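Long-range contact in MarR family transcriptional regulator (Staphylococcus epidermidis, PDB 5HLI), which probably binds DNA as a dimeric MarR-type, redox-sensing transcription regulator, here in its disulfide form: residues Leu47-Ile61 against Gln96-Gln109. The protein carries 1 engineered substitution. Sequence-based numbering, arbitrary orientation.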
ATOM      1  N   LEU A  47       5.251  15.128  11.953  1.00 20.13           N
ATOM      2  CA  LEU A  47       4.600  16.401  11.659  1.00 21.00           C
ATOM      3  C   LEU A  47       3.098  16.317  11.899  1.00 23.87           C
ATOM      4  O   LEU A  47       2.484  17.276  12.381  1.00 23.39           O
ATOM      5  CB  LEU A  47       4.897  16.815  10.219  1.00 17.99           C
ATOM      6  CG  LEU A  47       6.361  17.142   9.905  1.00 21.10           C
ATOM      7  CD1 LEU A  47       6.563  17.314   8.407  1.00 21.75           C
ATOM      8  CD2 LEU A  47       6.808  18.392  10.654  1.00 16.67           C
ATOM      9  N   LEU A  48       2.492  15.168  11.585  1.00 20.65           N
ATOM     10  CA  LEU A  48       1.048  15.025  11.734  1.00 19.91           C
ATOM     11  C   LEU A  48       0.620  15.123  13.196  1.00 21.17           C
ATOM     12  O   LEU A  48      -0.407  15.739  13.505  1.00 23.30           O
ATOM     13  CB  LEU A  48       0.584  13.703  11.118  1.00 20.90           C
ATOM     14  CG  LEU A  48       0.514  13.700   9.588  1.00 22.17           C
ATOM     15  CD1 LEU A  48       0.255  12.299   9.052  1.00 24.25           C
ATOM     16  CD2 LEU A  48      -0.559  14.671   9.105  1.00 23.85           C
ATOM     17  N   THR A  49       1.388  14.530  14.114  1.00 18.80           N
ATOM     18  CA  THR A  49       1.015  14.648  15.521  1.00 21.70           C
ATOM     19  C   THR A  49       1.320  16.044  16.054  1.00 26.47           C
ATOM     20  O   THR A  49       0.572  16.571  16.887  1.00 25.62           O
ATOM     21  CB  THR A  49       1.699  13.566  16.368  1.00 20.72           C
ATOM     22  OG1 THR A  49       1.208  13.638  17.713  1.00 20.09           O
ATOM     23  CG2 THR A  49       3.213  13.730  16.395  1.00 20.07           C
ATOM     24  N   LEU A  50       2.394  16.674  15.570  1.00 23.14           N
ATOM     25  CA  LEU A  50       2.689  18.042  15.986  1.00 21.54           C
ATOM     26  C   LEU A  50       1.610  19.005  15.509  1.00 25.48           C
ATOM     27  O   LEU A  50       1.270  19.963  16.209  1.00 24.97           O
ATOM     28  CB  LEU A  50       4.061  18.471  15.467  1.00 18.20           C
ATOM     29  CG  LEU A  50       5.271  17.852  16.168  1.00 21.90           C
ATOM     30  CD1 LEU A  50       6.548  18.210  15.435  1.00 22.81           C
ATOM     31  CD2 LEU A  50       5.342  18.319  17.612  1.00 24.82           C
ATOM     32  N   TRP A  51       1.057  18.765  14.318  1.00 25.33           N
ATOM     33  CA  TRP A  51      -0.024  19.607  13.821  1.00 29.41           C
ATOM     34  C   TRP A  51      -1.318  19.399  14.598  1.00 31.59           C
ATOM     35  O   TRP A  51      -2.225  20.231  14.499  1.00 32.85           O
ATOM     36  CB  TRP A  51      -0.242  19.349  12.329  1.00 25.09           C
ATOM     37  CG  TRP A  51       0.848  19.921  11.470  1.00 26.82           C
ATOM     38  CD1 TRP A  51       1.595  21.036  11.728  1.00 25.35           C
ATOM     39  CD2 TRP A  51       1.327  19.399  10.223  1.00 25.50           C
ATOM     40  NE1 TRP A  51       2.500  21.245  10.718  1.00 26.23           N
ATOM     41  CE2 TRP A  51       2.358  20.254   9.782  1.00 25.32           C
ATOM     42  CE3 TRP A  51       0.983  18.296   9.436  1.00 27.24           C
ATOM     43  CZ2 TRP A  51       3.049  20.039   8.591  1.00 26.73           C
ATOM     44  CZ3 TRP A  51       1.672  18.084   8.252  1.00 24.98           C
ATOM     45  CH2 TRP A  51       2.691  18.952   7.842  1.00 27.84           C
ATOM     46  N   GLU A  52      -1.423  18.313  15.365  1.00 27.01           N
ATOM     47  CA  GLU A  52      -2.547  18.104  16.270  1.00 35.18           C
ATOM     48  C   GLU A  52      -2.278  18.668  17.658  1.00 30.02           C
ATOM     49  O   GLU A  52      -3.173  19.264  18.267  1.00 34.66           O
ATOM     50  CB  GLU A  52      -2.876  16.611  16.379  1.00 30.21           C
ATOM     51  CG  GLU A  52      -3.353  15.986  15.079  1.00 38.48           C
ATOM     52  CD  GLU A  52      -4.673  16.567  14.607  1.00 48.83           C
ATOM     53  OE1 GLU A  52      -5.684  16.406  15.324  1.00 52.11           O
ATOM     54  OE2 GLU A  52      -4.697  17.187  13.522  1.00 44.91           O
ATOM     55  N   GLU A  53      -1.061  18.491  18.170  1.00 28.78           N
ATOM     56  CA  GLU A  53      -0.691  18.962  19.501  1.00 24.71           C
ATOM     57  C   GLU A  53       0.740  19.473  19.454  1.00 29.31           C
ATOM     58  O   GLU A  53       1.667  18.707  19.174  1.00 27.21           O
ATOM     59  CB  GLU A  53      -0.835  17.847  20.543  1.00 22.38           C
ATOM     60  CG  GLU A  53      -0.405  18.251  21.942  1.00 24.27           C
ATOM     61  CD  GLU A  53      -0.419  17.091  22.918  1.00 28.31           C
ATOM     62  OE1 GLU A  53      -0.835  15.981  22.522  1.00 34.06           O
ATOM     63  OE2 GLU A  53      -0.008  17.287  24.080  1.00 33.64           O
ATOM     64  N   ASN A  54       0.916  20.760  19.732  1.00 25.24           N
ATOM     65  CA  ASN A  54       2.218  21.414  19.643  1.00 27.08           C
ATOM     66  C   ASN A  54       2.332  22.475  20.731  1.00 30.17           C
ATOM     67  O   ASN A  54       1.433  23.298  20.879  1.00 29.77           O
ATOM     68  CB  ASN A  54       2.405  22.038  18.256  1.00 29.29           C
ATOM     69  CG  ASN A  54       3.599  22.972  18.183  1.00 34.24           C
ATOM     70  OD1 ASN A  54       4.750  22.537  18.233  1.00 28.02           O
ATOM     71  ND2 ASN A  54       3.327  24.265  18.050  1.00 28.32           N
ATOM     72  N   PRO A  55       3.431  22.459  21.506  1.00 27.50           N
ATOM     73  CA  PRO A  55       4.573  21.541  21.419  1.00 28.68           C
ATOM     74  C   PRO A  55       4.299  20.155  22.005  1.00 27.12           C
ATOM     75  O   PRO A  55       3.229  19.913  22.561  1.00 22.56           O
ATOM     76  CB  PRO A  55       5.644  22.256  22.243  1.00 27.89           C
ATOM     77  CG  PRO A  55       4.857  22.957  23.299  1.00 30.20           C
ATOM     78  CD  PRO A  55       3.605  23.434  22.599  1.00 31.63           C
ATOM     79  N   GLN A  56       5.276  19.260  21.862  1.00 23.19           N
ATOM     80  CA  GLN A  56       5.243  17.936  22.461  1.00 23.85           C
ATOM     81  C   GLN A  56       6.647  17.557  22.895  1.00 25.06           C
ATOM     82  O   GLN A  56       7.632  17.940  22.259  1.00 25.66           O
ATOM     83  CB  GLN A  56       4.728  16.862  21.492  1.00 20.14           C
ATOM     84  CG  GLN A  56       3.239  16.862  21.252  1.00 20.84           C
ATOM     85  CD  GLN A  56       2.804  15.648  20.467  1.00 22.38           C
ATOM     86  OE1 GLN A  56       3.116  14.516  20.837  1.00 22.47           O
ATOM     87  NE2 GLN A  56       2.091  15.873  19.370  1.00 24.33           N
ATOM     88  N   THR A  57       6.732  16.793  23.977  1.00 24.31           N
ATOM     89  CA  THR A  57       8.009  16.203  24.329  1.00 18.06           C
ATOM     90  C   THR A  57       8.321  15.050  23.380  1.00 21.83           C
ATOM     91  O   THR A  57       7.448  14.531  22.681  1.00 19.93           O
ATOM     92  CB  THR A  57       8.008  15.711  25.775  1.00 24.43           C
ATOM     93  OG1 THR A  57       7.044  14.659  25.922  1.00 24.60           O
ATOM     94  CG2 THR A  57       7.675  16.852  26.734  1.00 25.69           C
ATOM     95  N   LEU A  58       9.598  14.669  23.350  1.00 22.86           N
ATOM     96  CA  LEU A  58      10.006  13.500  22.580  1.00 22.32           C
ATOM     97  C   LEU A  58       9.237  12.257  23.018  1.00 25.60           C
ATOM     98  O   LEU A  58       8.803  11.457  22.179  1.00 22.46           O
ATOM     99  CB  LEU A  58      11.513  13.297  22.728  1.00 22.42           C
ATOM    100  CG  LEU A  58      12.135  11.956  22.340  1.00 35.46           C
ATOM    101  CD1 LEU A  58      11.954  11.690  20.871  1.00 24.70           C
ATOM    102  CD2 LEU A  58      13.608  11.949  22.697  1.00 36.30           C
ATOM    103  N   ASN A  59       9.044  12.087  24.327  1.00 20.49           N
ATOM    104  CA  ASN A  59       8.320  10.919  24.819  1.00 27.21           C
ATOM    105  C   ASN A  59       6.853  10.955  24.407  1.00 21.86           C
ATOM    106  O   ASN A  59       6.267   9.912  24.094  1.00 23.70           O
ATOM    107  CB  ASN A  59       8.453  10.823  26.339  1.00 29.40           C
ATOM    108  CG  ASN A  59       9.836  10.376  26.775  1.00 40.00           C
ATOM    109  OD1 ASN A  59      10.554   9.712  26.024  1.00 37.25           O
ATOM    110  ND2 ASN A  59      10.216  10.738  27.993  1.00 42.06           N
ATOM    111  N   SER A  60       6.244  12.144  24.397  1.00 22.29           N
ATOM    112  CA  SER A  60       4.850  12.260  23.976  1.00 22.46           C
ATOM    113  C   SER A  60       4.681  11.888  22.507  1.00 23.11           C
ATOM    114  O   SER A  60       3.696  11.242  22.130  1.00 21.34           O
ATOM    115  CB  SER A  60       4.338  13.676  24.228  1.00 25.90           C
ATOM    116  OG  SER A  60       3.075  13.874  23.617  1.00 25.86           O
ATOM    117  N   ILE A  61       5.630  12.292  21.661  1.00 22.62           N
ATOM    118  CA  ILE A  61       5.587  11.895  20.256  1.00 18.91           C
ATOM    119  C   ILE A  61       5.716  10.383  20.134  1.00 20.15           C
ATOM    120  O   ILE A  61       5.038   9.750  19.316  1.00 19.23           O
ATOM    121  CB  ILE A  61       6.682  12.627  19.459  1.00 20.18           C
ATOM    122  CG1 ILE A  61       6.487  14.142  19.567  1.00 23.44           C
ATOM    123  CG2 ILE A  61       6.678  12.177  18.000  1.00 20.14           C
ATOM    124  CD1 ILE A  61       7.564  14.957  18.876  1.00 23.65           C
ATOM    125  N   GLN A  96      13.517  16.866  29.742  1.00 29.65           N
ATOM    126  CA  GLN A  96      12.803  16.409  28.565  1.00 32.96           C
ATOM    127  C   GLN A  96      13.364  17.083  27.317  1.00 28.57           C
ATOM    128  O   GLN A  96      14.069  18.093  27.386  1.00 26.41           O
ATOM    129  CB  GLN A  96      11.309  16.705  28.696  1.00 31.91           C
ATOM    130  CG  GLN A  96      10.659  16.086  29.923  1.00 37.50           C
ATOM    131  CD  GLN A  96       9.320  16.719  30.249  1.00 40.88           C
ATOM    132  OE1 GLN A  96       9.099  17.900  29.985  1.00 45.15           O
ATOM    133  NE2 GLN A  96       8.417  15.933  30.824  1.00 41.42           N
ATOM    134  N   LEU A  97      13.053  16.498  26.165  1.00 27.37           N
ATOM    135  CA  LEU A  97      13.339  17.112  24.876  1.00 27.15           C
ATOM    136  C   LEU A  97      12.028  17.672  24.342  1.00 27.07           C
ATOM    137  O   LEU A  97      11.132  16.913  23.962  1.00 26.23           O
ATOM    138  CB  LEU A  97      13.954  16.109  23.902  1.00 24.22           C
ATOM    139  CG  LEU A  97      14.402  16.695  22.558  1.00 26.09           C
ATOM    140  CD1 LEU A  97      15.606  17.608  22.739  1.00 25.42           C
ATOM    141  CD2 LEU A  97      14.704  15.586  21.556  1.00 21.74           C
ATOM    142  N   ILE A  98      11.908  18.995  24.330  1.00 23.40           N
ATOM    143  CA  ILE A  98      10.682  19.657  23.901  1.00 22.32           C
ATOM    144  C   ILE A  98      10.790  19.963  22.412  1.00 24.87           C
ATOM    145  O   ILE A  98      11.731  20.634  21.974  1.00 23.40           O
ATOM    146  CB  ILE A  98      10.423  20.933  24.714  1.00 28.24           C
ATOM    147  CG1 ILE A  98      10.235  20.587  26.194  1.00 31.23           C
ATOM    148  CG2 ILE A  98       9.206  21.673  24.173  1.00 29.72           C
ATOM    149  CD1 ILE A  98      10.035  21.792  27.081  1.00 38.33           C
ATOM    150  N   ILE A  99       9.827  19.473  21.637  1.00 21.07           N
ATOM    151  CA  ILE A  99       9.795  19.663  20.191  1.00 20.52           C
ATOM    152  C   ILE A  99       8.735  20.704  19.869  1.00 25.93           C
ATOM    153  O   ILE A  99       7.571  20.557  20.262  1.00 22.62           O
ATOM    154  CB  ILE A  99       9.505  18.340  19.462  1.00 21.52           C
ATOM    155  CG1 ILE A  99      10.514  17.273  19.887  1.00 21.23           C
ATOM    156  CG2 ILE A  99       9.527  18.544  17.952  1.00 22.60           C
ATOM    157  CD1 ILE A  99      11.956  17.644  19.594  1.00 18.72           C
ATOM    158  N   THR A 100       9.131  21.758  19.157  1.00 22.07           N
ATOM    159  CA  THR A 100       8.225  22.846  18.818  1.00 23.39           C
ATOM    160  C   THR A 100       8.333  23.146  17.332  1.00 21.09           C
ATOM    161  O   THR A 100       9.439  23.269  16.798  1.00 25.73           O
ATOM    162  CB  THR A 100       8.541  24.106  19.633  1.00 28.59           C
ATOM    163  OG1 THR A 100       8.724  23.751  21.011  1.00 27.72           O
ATOM    164  CG2 THR A 100       7.404  25.108  19.524  1.00 32.93           C
ATOM    165  N   LEU A 101       7.185  23.263  16.670  1.00 21.58           N
ATOM    166  CA  LEU A 101       7.170  23.641  15.264  1.00 26.46           C
ATOM    167  C   LEU A 101       7.773  25.028  15.079  1.00 24.97           C
ATOM    168  O   LEU A 101       7.507  25.947  15.858  1.00 27.44           O
ATOM    169  CB  LEU A 101       5.736  23.625  14.728  1.00 24.77           C
ATOM    170  CG  LEU A 101       5.039  22.271  14.561  1.00 25.76           C
ATOM    171  CD1 LEU A 101       3.537  22.468  14.430  1.00 23.79           C
ATOM    172  CD2 LEU A 101       5.588  21.535  13.348  1.00 21.51           C
ATOM    173  N   THR A 102       8.601  25.176  14.049  1.00 22.99           N
ATOM    174  CA  THR A 102       9.021  26.505  13.640  1.00 29.24           C
ATOM    175  C   THR A 102       7.848  27.235  12.990  1.00 30.04           C
ATOM    176  O   THR A 102       6.795  26.651  12.712  1.00 25.45           O
ATOM    177  CB  THR A 102      10.202  26.431  12.668  1.00 29.70           C
ATOM    178  OG1 THR A 102       9.804  25.739  11.477  1.00 27.75           O
ATOM    179  CG2 THR A 102      11.375  25.699  13.304  1.00 26.67           C
ATOM    180  N   ASP A 103       8.030  28.538  12.761  1.00 32.40           N
ATOM    181  CA  ASP A 103       7.040  29.284  11.990  1.00 30.87           C
ATOM    182  C   ASP A 103       6.825  28.641  10.627  1.00 27.75           C
ATOM    183  O   ASP A 103       5.685  28.501  10.168  1.00 29.11           O
ATOM    184  CB  ASP A 103       7.473  30.742  11.830  1.00 35.13           C
ATOM    185  CG  ASP A 103       7.384  31.523  13.126  1.00 42.36           C
ATOM    186  OD1 ASP A 103       6.634  31.097  14.028  1.00 42.79           O
ATOM    187  OD2 ASP A 103       8.058  32.571  13.239  1.00 52.35           O
ATOM    188  N   ASN A 104       7.912  28.228   9.972  1.00 26.57           N
ATOM    189  CA  ASN A 104       7.790  27.537   8.694  1.00 28.07           C
ATOM    190  C   ASN A 104       7.080  26.196   8.853  1.00 25.47           C
ATOM    191  O   ASN A 104       6.207  25.853   8.048  1.00 29.11           O
ATOM    192  CB  ASN A 104       9.171  27.348   8.070  1.00 28.14           C
ATOM    193  CG  ASN A 104       9.155  26.387   6.898  1.00 32.36           C
ATOM    194  OD1 ASN A 104       8.637  26.705   5.829  1.00 35.67           O
ATOM    195  ND2 ASN A 104       9.733  25.208   7.091  1.00 32.03           N
ATOM    196  N   GLY A 105       7.435  25.429   9.887  1.00 28.40           N
ATOM    197  CA  GLY A 105       6.768  24.155  10.115  1.00 27.64           C
ATOM    198  C   GLY A 105       5.272  24.306  10.321  1.00 29.11           C
ATOM    199  O   GLY A 105       4.483  23.471   9.871  1.00 30.40           O
ATOM    200  N   GLN A 106       4.863  25.376  10.998  1.00 29.33           N
ATOM    201  CA  GLN A 106       3.440  25.641  11.170  1.00 30.57           C
ATOM    202  C   GLN A 106       2.789  26.031   9.847  1.00 30.58           C
ATOM    203  O   GLN A 106       1.711  25.529   9.499  1.00 32.87           O
ATOM    204  CB  GLN A 106       3.246  26.738  12.220  1.00 36.34           C
ATOM    205  CG  GLN A 106       1.809  26.887  12.698  1.00 44.55           C
ATOM    206  CD  GLN A 106       1.423  25.824  13.705  1.00 38.37           C
ATOM    207  OE1 GLN A 106       1.872  25.850  14.848  1.00 50.22           O
ATOM    208  NE2 GLN A 106       0.594  24.883  13.285  1.00 43.33           N
ATOM    209  N   GLN A 107       3.432  26.925   9.092  1.00 30.69           N
ATOM    210  CA  GLN A 107       2.867  27.371   7.821  1.00 33.51           C
ATOM    211  C   GLN A 107       2.802  26.242   6.800  1.00 35.28           C
ATOM    212  O   GLN A 107       1.918  26.239   5.937  1.00 33.68           O
ATOM    213  CB  GLN A 107       3.682  28.538   7.261  1.00 33.13           C
ATOM    214  CG  GLN A 107       3.628  29.800   8.107  1.00 39.56           C
ATOM    215  CD  GLN A 107       4.855  30.679   7.930  1.00 49.04           C
ATOM    216  OE1 GLN A 107       5.697  30.426   7.068  1.00 47.20           O
ATOM    217  NE2 GLN A 107       4.957  31.721   8.748  1.00 47.03           N
ATOM    218  N   GLN A 108       3.723  25.281   6.877  1.00 29.58           N
ATOM    219  CA  GLN A 108       3.750  24.205   5.894  1.00 30.34           C
ATOM    220  C   GLN A 108       2.595  23.226   6.043  1.00 28.24           C
ATOM    221  O   GLN A 108       2.384  22.417   5.135  1.00 30.99           O
ATOM    222  CB  GLN A 108       5.078  23.449   5.977  1.00 30.89           C
ATOM    223  CG  GLN A 108       6.282  24.204   5.421  1.00 34.39           C
ATOM    224  CD  GLN A 108       6.351  24.181   3.905  1.00 35.32           C
ATOM    225  OE1 GLN A 108       5.438  24.641   3.223  1.00 41.20           O
ATOM    226  NE2 GLN A 108       7.440  23.640   3.371  1.00 38.67           N
ATOM    227  N   GLN A 109       1.848  23.275   7.152  1.00 31.85           N
ATOM    228  CA  GLN A 109       0.736  22.345   7.333  1.00 31.58           C
ATOM    229  C   GLN A 109      -0.264  22.455   6.189  1.00 31.42           C
ATOM    230  O   GLN A 109      -0.647  21.446   5.587  1.00 26.56           O
ATOM    231  CB  GLN A 109       0.034  22.591   8.670  1.00 30.78           C
ATOM    232  CG  GLN A 109      -1.174  21.676   8.876  1.00 29.96           C
ATOM    233  CD  GLN A 109      -1.857  21.867  10.217  1.00 35.94           C
ATOM    234  OE1 GLN A 109      -1.464  22.716  11.016  1.00 36.91           O
ATOM    235  NE2 GLN A 109      -2.890  21.071  10.468  1.00 32.25           N
TER
HETATM  236  O   HOH W   1       5.100  26.577  16.844  1.00 38.56           O
HETATM  237  O   HOH W   2      11.198  13.792  26.433  1.00 14.61           O
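The indole of W51 lies flat against the extended side chain of Q109, whose amide plane is only 9° from the ring plane. With chi1 at 178° swinging CG of Q109 away from the backbone N, the fully extended chain carries its methylenes and then the amide across one ring face; CB sits over the five-membered ring in a CH-pi contact, 3.5 Å from its centroid. Tryptophan suits this place because its edge is also polar: NE1 donates to G105 O (3.1 Å), almost within the ring plane, which fixes the rotation of the indole. L101 meets both W51 and L50: its CD1 reaches W51 CD1 at 3.6 Å, while CD2 packs on L50 CB and CD1. The backbone of L101 is gripped by N54, whose OD1 accepts a nearly straight bond from L101 N (3.0 Å, 172°); N54 ND2 reaches L101 O through a water, so one amide serves both backbone polar groups.

Farther along, Q56 and I99 form an antiparallel hydrogen-bonded pair, Q56 N to I99 O at 3.1 Å and I99 N to Q56 O at 2.7 Å. The branched I99 spreads two arms on the sheet face it shares with Q56, CG2 against L50 CD1 and CG1 against I61 CD1, and helix 69-81 adds L76. T57, a good N-cap residue, accepts from S60 N through OG1 and starts helix 58-65. A short strand between helices, paired with the second strand of a beta hairpin (85-89 and 97-101), is characteristic of the winged helix-turn-helix DNA-binding domain of MarR regulators, here fastening helix 41-52 and the strand after it to the wing strand 97-101 and, through W51, to helix 103-117.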